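Local coordinates for SmhA (Serratia marcescens, PDB 7A27), which is the A component, in its soluble form, of Smh, a tripartite alpha-pore-forming toxin whose parts probably act together to perforate membranes, at residues Q39-Q44 / G49-I54; A203-G208 / L273-K278; G145-V150 / S279-A284; R62-V67 / E138-L143; Q156-E161 / T269-L274. All blocks are in the same frame, centred on the assembly; numbering follows the deposited sequence.

Interaction 1. Residues Q39-Q44 / G49-I54; sequences QLLTSQ and GLTVKI
L41 and I54 meet through single methyl groups: CD2 of L41 lies 3.9 Å from CG2 of I54, and the two side chains meet at a slant. The same leucine methyl is a little farther from T51, with L41 CD2 and T51 CG2 4.4 Å apart. T51 CG2 also rests against the loop backbone, 3.6 Å from S43 O, so the methyl branch of the threonine faces both a side chain and a carbonyl. In L41, CG stands anti to the backbone N (chi1 177°), and this extended first torsion carries the isobutyl end away from the loop toward the helix. T51 and I54 are three residues apart and therefore present neighbouring methyls on one face of helix 48-96. The arrangement is the connection of a helical hairpin, in which 39-44 leads from helix 14-37 to helix 48-96; the loop lies against the first turns of helix 48-96, which follows it. Behind the apolar layer stands L273 of helix 272-299, which packs on T51 and I54. The polar branch of T51 is directed elsewhere, with OG1 hydrogen-bonded to D47 O, while S43 OG pairs with S45 OG. Farther out, Q58 takes the loop at L41 N through its OE1, and Q228 bridges L40 O and T42 N with the two ends of its amide.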
# COMPACT_ATOMS: atom_id res chain seq x y z
N GLN A 39 -19.49 -5.43 9.25
CA GLN A 39 -20.87 -5.15 9.69
C GLN A 39 -20.81 -3.88 10.55
O GLN A 39 -19.92 -3.78 11.39
CB GLN A 39 -21.32 -6.37 10.51
CG GLN A 39 -22.82 -6.55 10.68
CD GLN A 39 -23.21 -7.60 11.70
OE1 GLN A 39 -22.48 -7.86 12.66
NE2 GLN A 39 -24.40 -8.17 11.54
N LEU A 40 -21.71 -2.93 10.33
CA LEU A 40 -21.87 -1.69 11.14
C LEU A 40 -22.51 -2.08 12.48
O LEU A 40 -23.06 -3.19 12.60
CB LEU A 40 -22.78 -0.70 10.39
CG LEU A 40 -22.16 -0.03 9.16
CD1 LEU A 40 -23.22 0.35 8.13
CD2 LEU A 40 -21.37 1.19 9.58
N LEU A 41 -22.41 -1.19 13.47
CA LEU A 41 -23.09 -1.35 14.77
C LEU A 41 -24.48 -0.75 14.60
O LEU A 41 -24.53 0.44 14.26
CB LEU A 41 -22.29 -0.64 15.87
CG LEU A 41 -22.90 -0.66 17.27
CD1 LEU A 41 -23.02 -2.08 17.77
CD2 LEU A 41 -22.09 0.19 18.22
N THR A 42 -25.54 -1.53 14.76
CA THR A 42 -26.94 -1.04 14.57
C THR A 42 -27.55 -0.75 15.96
O THR A 42 -28.22 0.29 16.10
CB THR A 42 -27.80 -2.00 13.72
OG1 THR A 42 -28.38 -3.04 14.51
CG2 THR A 42 -27.05 -2.62 12.56
N SER A 43 -27.32 -1.63 16.93
CA SER A 43 -27.93 -1.63 18.29
C SER A 43 -28.03 -0.23 18.89
O SER A 43 -27.06 0.53 18.81
CB SER A 43 -27.18 -2.55 19.22
OG SER A 43 -27.76 -2.54 20.51
N GLN A 44 -29.19 0.09 19.47
CA GLN A 44 -29.46 1.35 20.20
C GLN A 44 -30.05 0.99 21.57
O GLN A 44 -30.90 1.74 22.08
CB GLN A 44 -30.40 2.23 19.37
CG GLN A 44 -29.79 2.78 18.10
CD GLN A 44 -30.84 3.29 17.15
OE1 GLN A 44 -32.02 3.02 17.31
NE2 GLN A 44 -30.41 4.04 16.14
N GLY A 49 -24.30 7.45 24.88
CA GLY A 49 -23.12 8.32 24.72
C GLY A 49 -21.96 7.68 23.97
O GLY A 49 -21.35 8.38 23.14
N LEU A 50 -21.65 6.40 24.27
CA LEU A 50 -20.53 5.63 23.65
C LEU A 50 -20.99 5.05 22.31
O LEU A 50 -20.16 4.98 21.39
CB LEU A 50 -20.06 4.53 24.61
CG LEU A 50 -19.01 3.56 24.04
CD1 LEU A 50 -17.72 4.30 23.68
CD2 LEU A 50 -18.72 2.43 25.01
N THR A 51 -22.25 4.62 22.19
CA THR A 51 -22.82 4.08 20.93
C THR A 51 -22.59 5.12 19.82
O THR A 51 -22.09 4.71 18.75
CB THR A 51 -24.30 3.68 21.08
OG1 THR A 51 -24.41 2.63 22.04
CG2 THR A 51 -24.93 3.22 19.78
N VAL A 52 -22.90 6.40 20.06
CA VAL A 52 -22.76 7.49 19.04
C VAL A 52 -21.28 7.70 18.66
O VAL A 52 -21.05 8.05 17.50
CB VAL A 52 -23.45 8.82 19.43
CG1 VAL A 52 -24.97 8.66 19.48
CG2 VAL A 52 -22.91 9.43 20.72
N LYS A 53 -20.33 7.48 19.58
CA LYS A 53 -18.88 7.72 19.34
C LYS A 53 -18.33 6.61 18.43
O LYS A 53 -17.49 6.95 17.55
CB LYS A 53 -18.08 7.83 20.64
CG LYS A 53 -18.62 8.84 21.65
CD LYS A 53 -17.64 9.50 22.59
CE LYS A 53 -16.68 10.42 21.86
NZ LYS A 53 -16.15 11.51 22.72
N ILE A 54 -18.79 5.36 18.62
CA ILE A 54 -18.40 4.19 17.78
C ILE A 54 -18.99 4.35 16.38
O ILE A 54 -18.21 4.35 15.41
CB ILE A 54 -18.83 2.85 18.42
CG1 ILE A 54 -18.17 2.63 19.79
CG2 ILE A 54 -18.54 1.69 17.48
CD1 ILE A 54 -18.78 1.50 20.60

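Interaction 2. Residues A203-G208 / L273-K278; sequences AAVPLG and LLSVAK
V205 sends both of its methyls onto the helix 272-299, and S275 is what they meet first. CG1 of V205 lies 3.7 Å from S275 CB, and V205 CG2 is 4.2 Å from that same carbon, so the methylene of the serine sits against the fork of the valine. CG1 reaches one residue farther as well, to V276 CG2 at 4.1 Å, the two valines meeting at an angle rather than end on. This reach follows from the valine's first torsion (chi1 -175°), which sets CG1 anti to the backbone N. S275 takes part through carbon alone: its hydroxyl is hydrogen-bonded to N271 O, at the N-cap of that helix. Two residues on, L207 follows with a lighter touch. The leucine's CA-CB bond does not aim at the helix, yet the chain continues so that CD2 arrives 4.4 Å from V276 CG2. V276 thus receives one methyl from V205 and one from L207. A268 packs on V205, M46 on L207, and Y231 on V276 around this contact, and the contact itself is made by carbon atoms. The backbone of V205 is hydrogen-bonded to Y231, across the two-stranded antiparallel sheet of 198-206 and 230-237. A two-stranded antiparallel sheet packed on the helical bundle, with aliphatic residues turned inward, is consistent with the beta-tongue of ClyA-type pore-forming toxins in their soluble state.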
# COMPACT_ATOMS: atom_id res chain seq x y z
N ALA A 203 -14.68 -13.77 14.87
CA ALA A 203 -15.14 -13.57 16.26
C ALA A 203 -16.52 -12.93 16.27
O ALA A 203 -17.02 -12.53 15.21
CB ALA A 203 -14.14 -12.71 16.99
N ALA A 204 -17.10 -12.81 17.46
CA ALA A 204 -18.45 -12.25 17.66
C ALA A 204 -18.57 -11.70 19.07
O ALA A 204 -17.86 -12.20 19.96
CB ALA A 204 -19.45 -13.34 17.40
N VAL A 205 -19.44 -10.70 19.25
CA VAL A 205 -19.69 -10.01 20.54
C VAL A 205 -21.18 -10.11 20.87
O VAL A 205 -21.97 -9.37 20.30
CB VAL A 205 -19.25 -8.54 20.49
CG1 VAL A 205 -19.40 -7.84 21.85
CG2 VAL A 205 -17.82 -8.40 19.98
N PRO A 206 -21.61 -11.05 21.74
CA PRO A 206 -22.99 -11.05 22.23
C PRO A 206 -23.36 -9.69 22.86
O PRO A 206 -22.53 -9.17 23.58
CB PRO A 206 -23.00 -12.15 23.31
CG PRO A 206 -21.83 -13.06 22.93
CD PRO A 206 -20.81 -12.16 22.26
N LEU A 207 -24.56 -9.16 22.57
CA LEU A 207 -25.07 -7.86 23.07
C LEU A 207 -26.26 -8.11 24.03
O LEU A 207 -27.15 -8.87 23.64
CB LEU A 207 -25.44 -7.03 21.84
CG LEU A 207 -24.31 -6.79 20.82
CD1 LEU A 207 -24.77 -6.02 19.59
CD2 LEU A 207 -23.14 -6.06 21.44
N GLY A 208 -26.17 -7.64 25.28
CA GLY A 208 -27.17 -7.81 26.37
C GLY A 208 -28.62 -7.84 25.88
O GLY A 208 -29.04 -6.96 25.11
N LEU A 273 -20.06 -3.35 24.78
CA LEU A 273 -19.90 -2.17 23.90
C LEU A 273 -18.41 -1.82 23.78
O LEU A 273 -18.01 -1.37 22.70
CB LEU A 273 -20.74 -1.01 24.44
CG LEU A 273 -21.01 0.12 23.45
CD1 LEU A 273 -21.54 -0.42 22.12
CD2 LEU A 273 -22.01 1.11 24.02
N LEU A 274 -17.62 -2.03 24.84
CA LEU A 274 -16.15 -1.77 24.79
C LEU A 274 -15.52 -2.79 23.84
O LEU A 274 -14.66 -2.37 23.05
CB LEU A 274 -15.55 -1.87 26.19
CG LEU A 274 -14.03 -1.76 26.27
CD1 LEU A 274 -13.54 -0.38 25.84
CD2 LEU A 274 -13.56 -2.06 27.70
N SER A 275 -15.93 -4.06 23.93
CA SER A 275 -15.48 -5.16 23.04
C SER A 275 -15.62 -4.70 21.58
O SER A 275 -14.65 -4.87 20.80
CB SER A 275 -16.26 -6.43 23.30
OG SER A 275 -16.17 -6.83 24.66
N VAL A 276 -16.77 -4.11 21.22
CA VAL A 276 -17.05 -3.60 19.85
C VAL A 276 -16.03 -2.50 19.52
O VAL A 276 -15.31 -2.65 18.53
CB VAL A 276 -18.49 -3.09 19.71
CG1 VAL A 276 -18.72 -2.41 18.37
CG2 VAL A 276 -19.52 -4.19 19.91
N ALA A 277 -15.94 -1.47 20.36
CA ALA A 277 -15.02 -0.32 20.20
C ALA A 277 -13.60 -0.82 19.90
O ALA A 277 -12.96 -0.26 18.99
CB ALA A 277 -15.07 0.55 21.42
N LYS A 278 -13.15 -1.86 20.62
CA LYS A 278 -11.79 -2.45 20.48
C LYS A 278 -11.66 -3.13 19.12
O LYS A 278 -10.59 -2.94 18.49
CB LYS A 278 -11.51 -3.49 21.57
CG LYS A 278 -11.28 -2.99 22.98
CD LYS A 278 -10.55 -4.04 23.82
CE LYS A 278 -9.37 -3.48 24.58
NZ LYS A 278 -8.41 -2.72 23.74

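Interaction 3. Residues G145-V150 / S279-A284; sequences GNFLNV and SVQAQA
Q281 OE1 is hydrogen-bonded to the hydroxyl of Y57, and also lies 3.9 Å from F147 CD2, at the rim of the phenylalanine ring and near its plane. Ring and amide are turned 38° from each other, neither stacked flat nor perpendicular. Nearer the glutamine backbone, Q281 CB touches the ring too, at F147 CE2 (4.1 Å), so the side chain runs past the phenylalanine in the opposite sense. Its path is made by an extended first torsion (chi1 170°) followed by a bend at chi2 of 53°, which swings the amide across to L148. There the nitrogen end finds hydrocarbon: Q281 NE2 is 3.7 Å from L148 CD2 and equally far from L148 CG, the two side chains crossing at close to a right angle. CG of Q281 lies 4.0 Å from the same L148 CD2. With M144 and I151 also touching Q281, the glutamine enters a space framed by four residues of one helix, at i, i+3, i+4 and i+7, in knobs-into-holes fashion between the antiparallel helices 104-155 and 272-299. Y57 of helix 48-96 closes the site from a third side by stacking on F147. OE1 of this buried amide is thus satisfied by Y57, and NE2 only weakly, by a hydrogen bond to Q285 OE1 one turn farther on. F147 and L148 give van der Waals contact only, so it is probably the bond to Y57, tying the amide to a third helix, that makes a polar group acceptable here.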
# COMPACT_ATOMS: atom_id res chain seq x y z
N GLY A 145 -6.26 8.85 17.11
CA GLY A 145 -5.74 9.32 18.41
C GLY A 145 -6.87 9.66 19.37
O GLY A 145 -6.75 9.32 20.56
N ASN A 146 -7.92 10.32 18.88
CA ASN A 146 -9.07 10.77 19.69
C ASN A 146 -9.91 9.57 20.11
O ASN A 146 -10.44 9.57 21.24
CB ASN A 146 -9.94 11.79 18.96
CG ASN A 146 -9.30 13.16 18.85
OD1 ASN A 146 -8.44 13.52 19.65
ND2 ASN A 146 -9.73 13.93 17.87
N PHE A 147 -10.05 8.57 19.25
CA PHE A 147 -10.87 7.38 19.56
C PHE A 147 -10.11 6.54 20.59
O PHE A 147 -10.78 5.96 21.46
CB PHE A 147 -11.28 6.61 18.30
CG PHE A 147 -12.32 5.54 18.57
CD1 PHE A 147 -13.62 5.90 18.89
CD2 PHE A 147 -11.98 4.20 18.56
CE1 PHE A 147 -14.57 4.92 19.16
CE2 PHE A 147 -12.93 3.22 18.83
CZ PHE A 147 -14.22 3.59 19.13
N LEU A 148 -8.77 6.50 20.53
CA LEU A 148 -7.93 5.76 21.52
C LEU A 148 -8.12 6.38 22.92
O LEU A 148 -8.32 5.61 23.84
CB LEU A 148 -6.46 5.75 21.10
CG LEU A 148 -6.08 4.65 20.12
CD1 LEU A 148 -4.69 4.90 19.53
CD2 LEU A 148 -6.15 3.28 20.80
N ASN A 149 -8.09 7.71 23.04
CA ASN A 149 -8.31 8.43 24.32
C ASN A 149 -9.71 8.08 24.87
O ASN A 149 -9.90 8.18 26.10
CB ASN A 149 -8.16 9.94 24.18
CG ASN A 149 -6.78 10.38 23.75
OD1 ASN A 149 -5.80 9.67 23.95
ND2 ASN A 149 -6.68 11.56 23.17
N VAL A 150 -10.65 7.71 23.99
CA VAL A 150 -12.05 7.34 24.37
C VAL A 150 -12.04 5.92 24.95
O VAL A 150 -12.68 5.70 26.00
CB VAL A 150 -13.03 7.48 23.18
CG1 VAL A 150 -14.38 6.83 23.47
CG2 VAL A 150 -13.20 8.93 22.77
N SER A 279 -12.69 -3.88 18.70
CA SER A 279 -12.74 -4.60 17.40
C SER A 279 -12.59 -3.63 16.23
O SER A 279 -11.88 -4.00 15.23
CB SER A 279 -14.01 -5.37 17.26
OG SER A 279 -14.14 -5.80 15.93
N VAL A 280 -13.24 -2.46 16.32
CA VAL A 280 -13.23 -1.40 15.27
C VAL A 280 -11.84 -0.77 15.23
O VAL A 280 -11.29 -0.64 14.12
CB VAL A 280 -14.30 -0.31 15.52
CG1 VAL A 280 -14.11 0.89 14.61
CG2 VAL A 280 -15.69 -0.87 15.35
N GLN A 281 -11.31 -0.39 16.40
CA GLN A 281 -10.00 0.29 16.55
C GLN A 281 -8.89 -0.61 16.00
O GLN A 281 -7.93 -0.04 15.43
CB GLN A 281 -9.78 0.66 18.01
CG GLN A 281 -8.37 1.14 18.31
CD GLN A 281 -7.92 2.26 17.40
OE1 GLN A 281 -8.75 2.99 16.84
NE2 GLN A 281 -6.61 2.38 17.26
N ALA A 282 -8.99 -1.93 16.15
CA ALA A 282 -7.98 -2.89 15.65
C ALA A 282 -7.90 -2.78 14.12
O ALA A 282 -6.80 -2.82 13.57
CB ALA A 282 -8.33 -4.28 16.11
N GLN A 283 -9.07 -2.67 13.46
CA GLN A 283 -9.20 -2.55 11.99
C GLN A 283 -8.69 -1.17 11.54
O GLN A 283 -7.97 -1.10 10.52
CB GLN A 283 -10.65 -2.79 11.57
CG GLN A 283 -11.16 -4.21 11.82
CD GLN A 283 -12.65 -4.33 11.64
OE1 GLN A 283 -13.41 -3.37 11.83
NE2 GLN A 283 -13.08 -5.53 11.26
N ALA A 284 -9.01 -0.11 12.29
CA ALA A 284 -8.55 1.27 12.01
C ALA A 284 -7.03 1.31 12.04
O ALA A 284 -6.44 1.85 11.09
CB ALA A 284 -9.13 2.23 13.02

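Interaction 4. Residues R62-V67 / E138-L143; sequences RQQAQV and EMLEPL
Q64 folds back toward M139 through two bends: CG stands anti to the carbonyl carbon (chi1 -64°), and chi2 of -50° turns the amide out of line with the chain. M139 is likewise bent, at chi2 and chi3, so that its thioether approaches the glutamine from the opposite direction. These are neighbouring helices of the long bundle that makes up most of the toxin, 48-96 and 104-155, running antiparallel here. The thioether covers the outer half of the glutamine: M139 CE is 3.9 Å from Q64 CG, while M139 SD lies 4.0 Å from Q64 CD. L140 takes the inner half and meets it obliquely. F287 of helix 272-299 touches both Q64 and L140, which brings a third helix into the packing. The contact is van der Waals packing of the methionine and leucine on the glutamine, amide included; the amide's polar need is met partly within its own helix, through a weak hydrogen bond from Q64 NE2 to Q60 OE1. Just beyond, helix 104-155 is kinked where P142, lacking an N-H, cannot bond to the turn before. The leucine methyl L140 CD2 sits 4.1 Å from both CB and CG of Q64.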
# COMPACT_ATOMS: atom_id res chain seq x y z
N ARG A 62 -15.04 4.39 7.12
CA ARG A 62 -15.56 3.87 5.83
C ARG A 62 -15.43 4.96 4.77
O ARG A 62 -15.07 4.60 3.63
CB ARG A 62 -16.98 3.35 6.00
CG ARG A 62 -17.06 2.13 6.90
CD ARG A 62 -18.44 1.87 7.43
NE ARG A 62 -19.35 1.37 6.41
CZ ARG A 62 -19.52 0.10 6.13
NH1 ARG A 62 -18.83 -0.84 6.76
NH2 ARG A 62 -20.37 -0.24 5.18
N GLN A 63 -15.66 6.23 5.11
CA GLN A 63 -15.51 7.38 4.17
C GLN A 63 -14.05 7.40 3.69
O GLN A 63 -13.84 7.46 2.48
CB GLN A 63 -15.89 8.73 4.78
CG GLN A 63 -17.34 8.81 5.23
CD GLN A 63 -17.76 10.19 5.68
OE1 GLN A 63 -17.31 11.20 5.17
NE2 GLN A 63 -18.68 10.26 6.63
N GLN A 64 -13.07 7.27 4.59
CA GLN A 64 -11.63 7.36 4.23
C GLN A 64 -11.18 6.11 3.47
O GLN A 64 -10.27 6.25 2.63
CB GLN A 64 -10.79 7.63 5.47
CG GLN A 64 -11.14 8.98 6.09
CD GLN A 64 -11.11 10.06 5.04
OE1 GLN A 64 -10.24 10.10 4.17
NE2 GLN A 64 -12.10 10.93 5.08
N ALA A 65 -11.79 4.96 3.78
CA ALA A 65 -11.51 3.67 3.11
C ALA A 65 -12.00 3.77 1.66
O ALA A 65 -11.23 3.39 0.77
CB ALA A 65 -12.17 2.53 3.84
N GLN A 66 -13.23 4.24 1.45
CA GLN A 66 -13.80 4.47 0.10
C GLN A 66 -12.90 5.44 -0.67
O GLN A 66 -12.57 5.12 -1.82
CB GLN A 66 -15.24 4.98 0.20
CG GLN A 66 -15.85 5.47 -1.12
CD GLN A 66 -17.24 6.01 -0.91
OE1 GLN A 66 -18.05 5.45 -0.17
NE2 GLN A 66 -17.55 7.12 -1.56
N VAL A 67 -12.49 6.55 -0.07
CA VAL A 67 -11.63 7.56 -0.76
C VAL A 67 -10.33 6.89 -1.21
O VAL A 67 -9.97 7.01 -2.41
CB VAL A 67 -11.37 8.80 0.10
CG1 VAL A 67 -10.30 9.68 -0.52
CG2 VAL A 67 -12.63 9.62 0.29
N GLU A 138 -2.30 13.58 8.13
CA GLU A 138 -2.43 14.63 9.17
C GLU A 138 -3.86 14.70 9.70
O GLU A 138 -4.03 15.26 10.79
CB GLU A 138 -1.90 15.97 8.64
CG GLU A 138 -0.38 15.98 8.52
CD GLU A 138 0.24 17.07 7.66
OE1 GLU A 138 -0.47 18.07 7.40
OE2 GLU A 138 1.43 16.92 7.23
N MET A 139 -4.85 14.14 8.99
CA MET A 139 -6.27 14.13 9.44
C MET A 139 -6.60 12.76 10.07
O MET A 139 -7.37 12.73 11.04
CB MET A 139 -7.26 14.43 8.31
CG MET A 139 -7.75 13.19 7.57
SD MET A 139 -9.55 13.08 7.23
CE MET A 139 -10.14 11.94 8.48
N LEU A 140 -6.00 11.68 9.58
CA LEU A 140 -6.21 10.30 10.09
C LEU A 140 -5.58 10.10 11.47
O LEU A 140 -6.25 9.45 12.30
CB LEU A 140 -5.63 9.29 9.09
CG LEU A 140 -6.46 9.03 7.84
CD1 LEU A 140 -5.67 8.24 6.82
CD2 LEU A 140 -7.74 8.29 8.18
N GLU A 141 -4.35 10.58 11.71
CA GLU A 141 -3.64 10.34 13.00
C GLU A 141 -4.49 10.87 14.15
O GLU A 141 -4.82 10.10 15.06
CB GLU A 141 -2.20 10.88 13.01
CG GLU A 141 -1.35 10.32 11.88
CD GLU A 141 0.14 10.24 12.15
OE1 GLU A 141 0.91 11.14 11.69
OE2 GLU A 141 0.55 9.22 12.72
N PRO A 142 -4.90 12.16 14.16
CA PRO A 142 -5.75 12.70 15.22
C PRO A 142 -7.14 12.04 15.36
O PRO A 142 -7.66 12.06 16.44
CB PRO A 142 -5.95 14.16 14.82
CG PRO A 142 -4.74 14.47 13.98
CD PRO A 142 -4.53 13.20 13.20
N LEU A 143 -7.70 11.52 14.27
CA LEU A 143 -9.02 10.84 14.26
C LEU A 143 -8.91 9.56 15.10
O LEU A 143 -9.79 9.34 15.96
CB LEU A 143 -9.45 10.49 12.84
CG LEU A 143 -10.83 9.82 12.73
CD1 LEU A 143 -11.96 10.84 12.83
CD2 LEU A 143 -10.97 9.06 11.43

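Interaction 5. Residues Q156-E161 / T269-L274; sequences QGLNAE and TANALL
L158 makes the whole contact from its side of the interface, and one of its two methyls is purely apolar in its dealings. CD1 of L158 lies 3.8 Å from L274 CD2, the two leucines reaching toward each other tip to tip. L274 in turn packs on I151 and I154 of helix 104-155. The second methyl meets a polar group. L158 CD2 is modelled 3.1 Å from N271 ND2, too short a separation to interpret at this resolution; what is clear is that the leucine and the asparagine slide past each other in opposite directions. Hydrogen bonding lies elsewhere. N159 OD1 caps the following helix by binding A162 N, a true N-cap bond, whereas the side chain of N271, also just before a helix, makes no such bond. L158 sits on the turn between helices 104-155 and 160-188, and N271 at the start of helix 272-299. The contact is thus one of inter-helix turns meeting at the end of a long helical bundle, where L158, just before the N-cap residue N159 of helix 160-188, packs on N271 and L274 at the start of helix 272-299.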
# COMPACT_ATOMS: atom_id res chain seq x y z
N GLN A 156 -9.51 2.68 32.00
CA GLN A 156 -8.90 3.20 33.26
C GLN A 156 -9.85 3.09 34.45
O GLN A 156 -9.36 3.26 35.57
CB GLN A 156 -8.49 4.68 33.15
CG GLN A 156 -7.24 4.92 32.31
CD GLN A 156 -5.93 4.44 32.90
OE1 GLN A 156 -5.86 3.84 33.98
NE2 GLN A 156 -4.86 4.71 32.18
N GLY A 157 -11.14 2.81 34.23
CA GLY A 157 -12.15 2.71 35.31
C GLY A 157 -12.65 1.30 35.52
O GLY A 157 -13.59 1.15 36.31
N LEU A 158 -12.05 0.30 34.86
CA LEU A 158 -12.47 -1.12 34.97
C LEU A 158 -11.78 -1.79 36.17
O LEU A 158 -10.68 -1.33 36.56
CB LEU A 158 -12.07 -1.88 33.70
CG LEU A 158 -12.69 -1.41 32.39
CD1 LEU A 158 -12.13 -2.20 31.22
CD2 LEU A 158 -14.21 -1.52 32.43
N ASN A 159 -12.37 -2.88 36.68
CA ASN A 159 -11.76 -3.72 37.74
C ASN A 159 -10.58 -4.46 37.08
O ASN A 159 -10.42 -4.32 35.83
CB ASN A 159 -12.78 -4.64 38.41
CG ASN A 159 -13.33 -5.75 37.52
OD1 ASN A 159 -12.83 -6.00 36.43
ND2 ASN A 159 -14.28 -6.49 38.02
N ALA A 160 -9.79 -5.22 37.86
CA ALA A 160 -8.57 -5.94 37.38
C ALA A 160 -8.92 -7.07 36.40
O ALA A 160 -8.16 -7.24 35.44
CB ALA A 160 -7.79 -6.46 38.56
N GLU A 161 -10.00 -7.81 36.63
CA GLU A 161 -10.42 -8.97 35.79
C GLU A 161 -10.71 -8.50 34.36
O GLU A 161 -10.32 -9.23 33.41
CB GLU A 161 -11.62 -9.68 36.40
CG GLU A 161 -11.92 -11.04 35.79
CD GLU A 161 -13.15 -11.76 36.36
OE1 GLU A 161 -13.30 -11.79 37.60
OE2 GLU A 161 -13.97 -12.29 35.58
N THR A 269 -19.27 -10.42 28.43
CA THR A 269 -20.20 -10.77 29.54
C THR A 269 -20.61 -9.48 30.28
O THR A 269 -21.81 -9.27 30.43
CB THR A 269 -19.65 -11.87 30.46
OG1 THR A 269 -18.33 -11.51 30.90
CG2 THR A 269 -19.60 -13.24 29.80
N ALA A 270 -19.65 -8.63 30.64
CA ALA A 270 -19.85 -7.40 31.45
C ALA A 270 -19.71 -6.13 30.59
O ALA A 270 -20.47 -5.20 30.84
CB ALA A 270 -18.88 -7.39 32.61
N ASN A 271 -18.72 -6.06 29.68
CA ASN A 271 -18.44 -4.88 28.82
C ASN A 271 -18.50 -5.29 27.34
O ASN A 271 -17.44 -5.56 26.75
CB ASN A 271 -17.08 -4.24 29.14
CG ASN A 271 -16.84 -4.05 30.62
OD1 ASN A 271 -16.80 -5.03 31.37
ND2 ASN A 271 -16.66 -2.81 31.04
N ALA A 272 -19.70 -5.32 26.77
CA ALA A 272 -20.00 -5.72 25.37
C ALA A 272 -19.67 -4.57 24.41
O ALA A 272 -19.06 -4.82 23.36
CB ALA A 272 -21.45 -6.08 25.30
N LEU A 273 -20.06 -3.35 24.78
CA LEU A 273 -19.90 -2.17 23.90
C LEU A 273 -18.41 -1.82 23.78
O LEU A 273 -18.01 -1.37 22.70
CB LEU A 273 -20.74 -1.01 24.44
CG LEU A 273 -21.01 0.12 23.45
CD1 LEU A 273 -21.54 -0.42 22.12
CD2 LEU A 273 -22.01 1.11 24.02
N LEU A 274 -17.62 -2.03 24.84
CA LEU A 274 -16.15 -1.77 24.79
C LEU A 274 -15.52 -2.79 23.84
O LEU A 274 -14.66 -2.37 23.05
CB LEU A 274 -15.55 -1.87 26.19
CG LEU A 274 -14.03 -1.76 26.27
CD1 LEU A 274 -13.54 -0.38 25.84
CD2 LEU A 274 -13.56 -2.06 27.70

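Interactions 3 and 4 lie deepest along the bundle and join helices alone, with a buried glutamine packed against carbon or sulfur in each; both use helix 104-155. Interactions 1 and 2 are buried too, but each sets a non-helical element, a loop or a strand, against a helix, and their chemistry is mostly aliphatic, with a methyl on a backbone carbonyl in interaction 1 and methyls on a serine methylene in interaction 2. Interaction 5, partly buried and about 35 Å from the chain's centre, is the most peripheral. Helix 272-299 is the common element of interactions 2, 3 and 5, and its L273 packs on residues of interaction 1. Interactions 1 and 2 therefore touch.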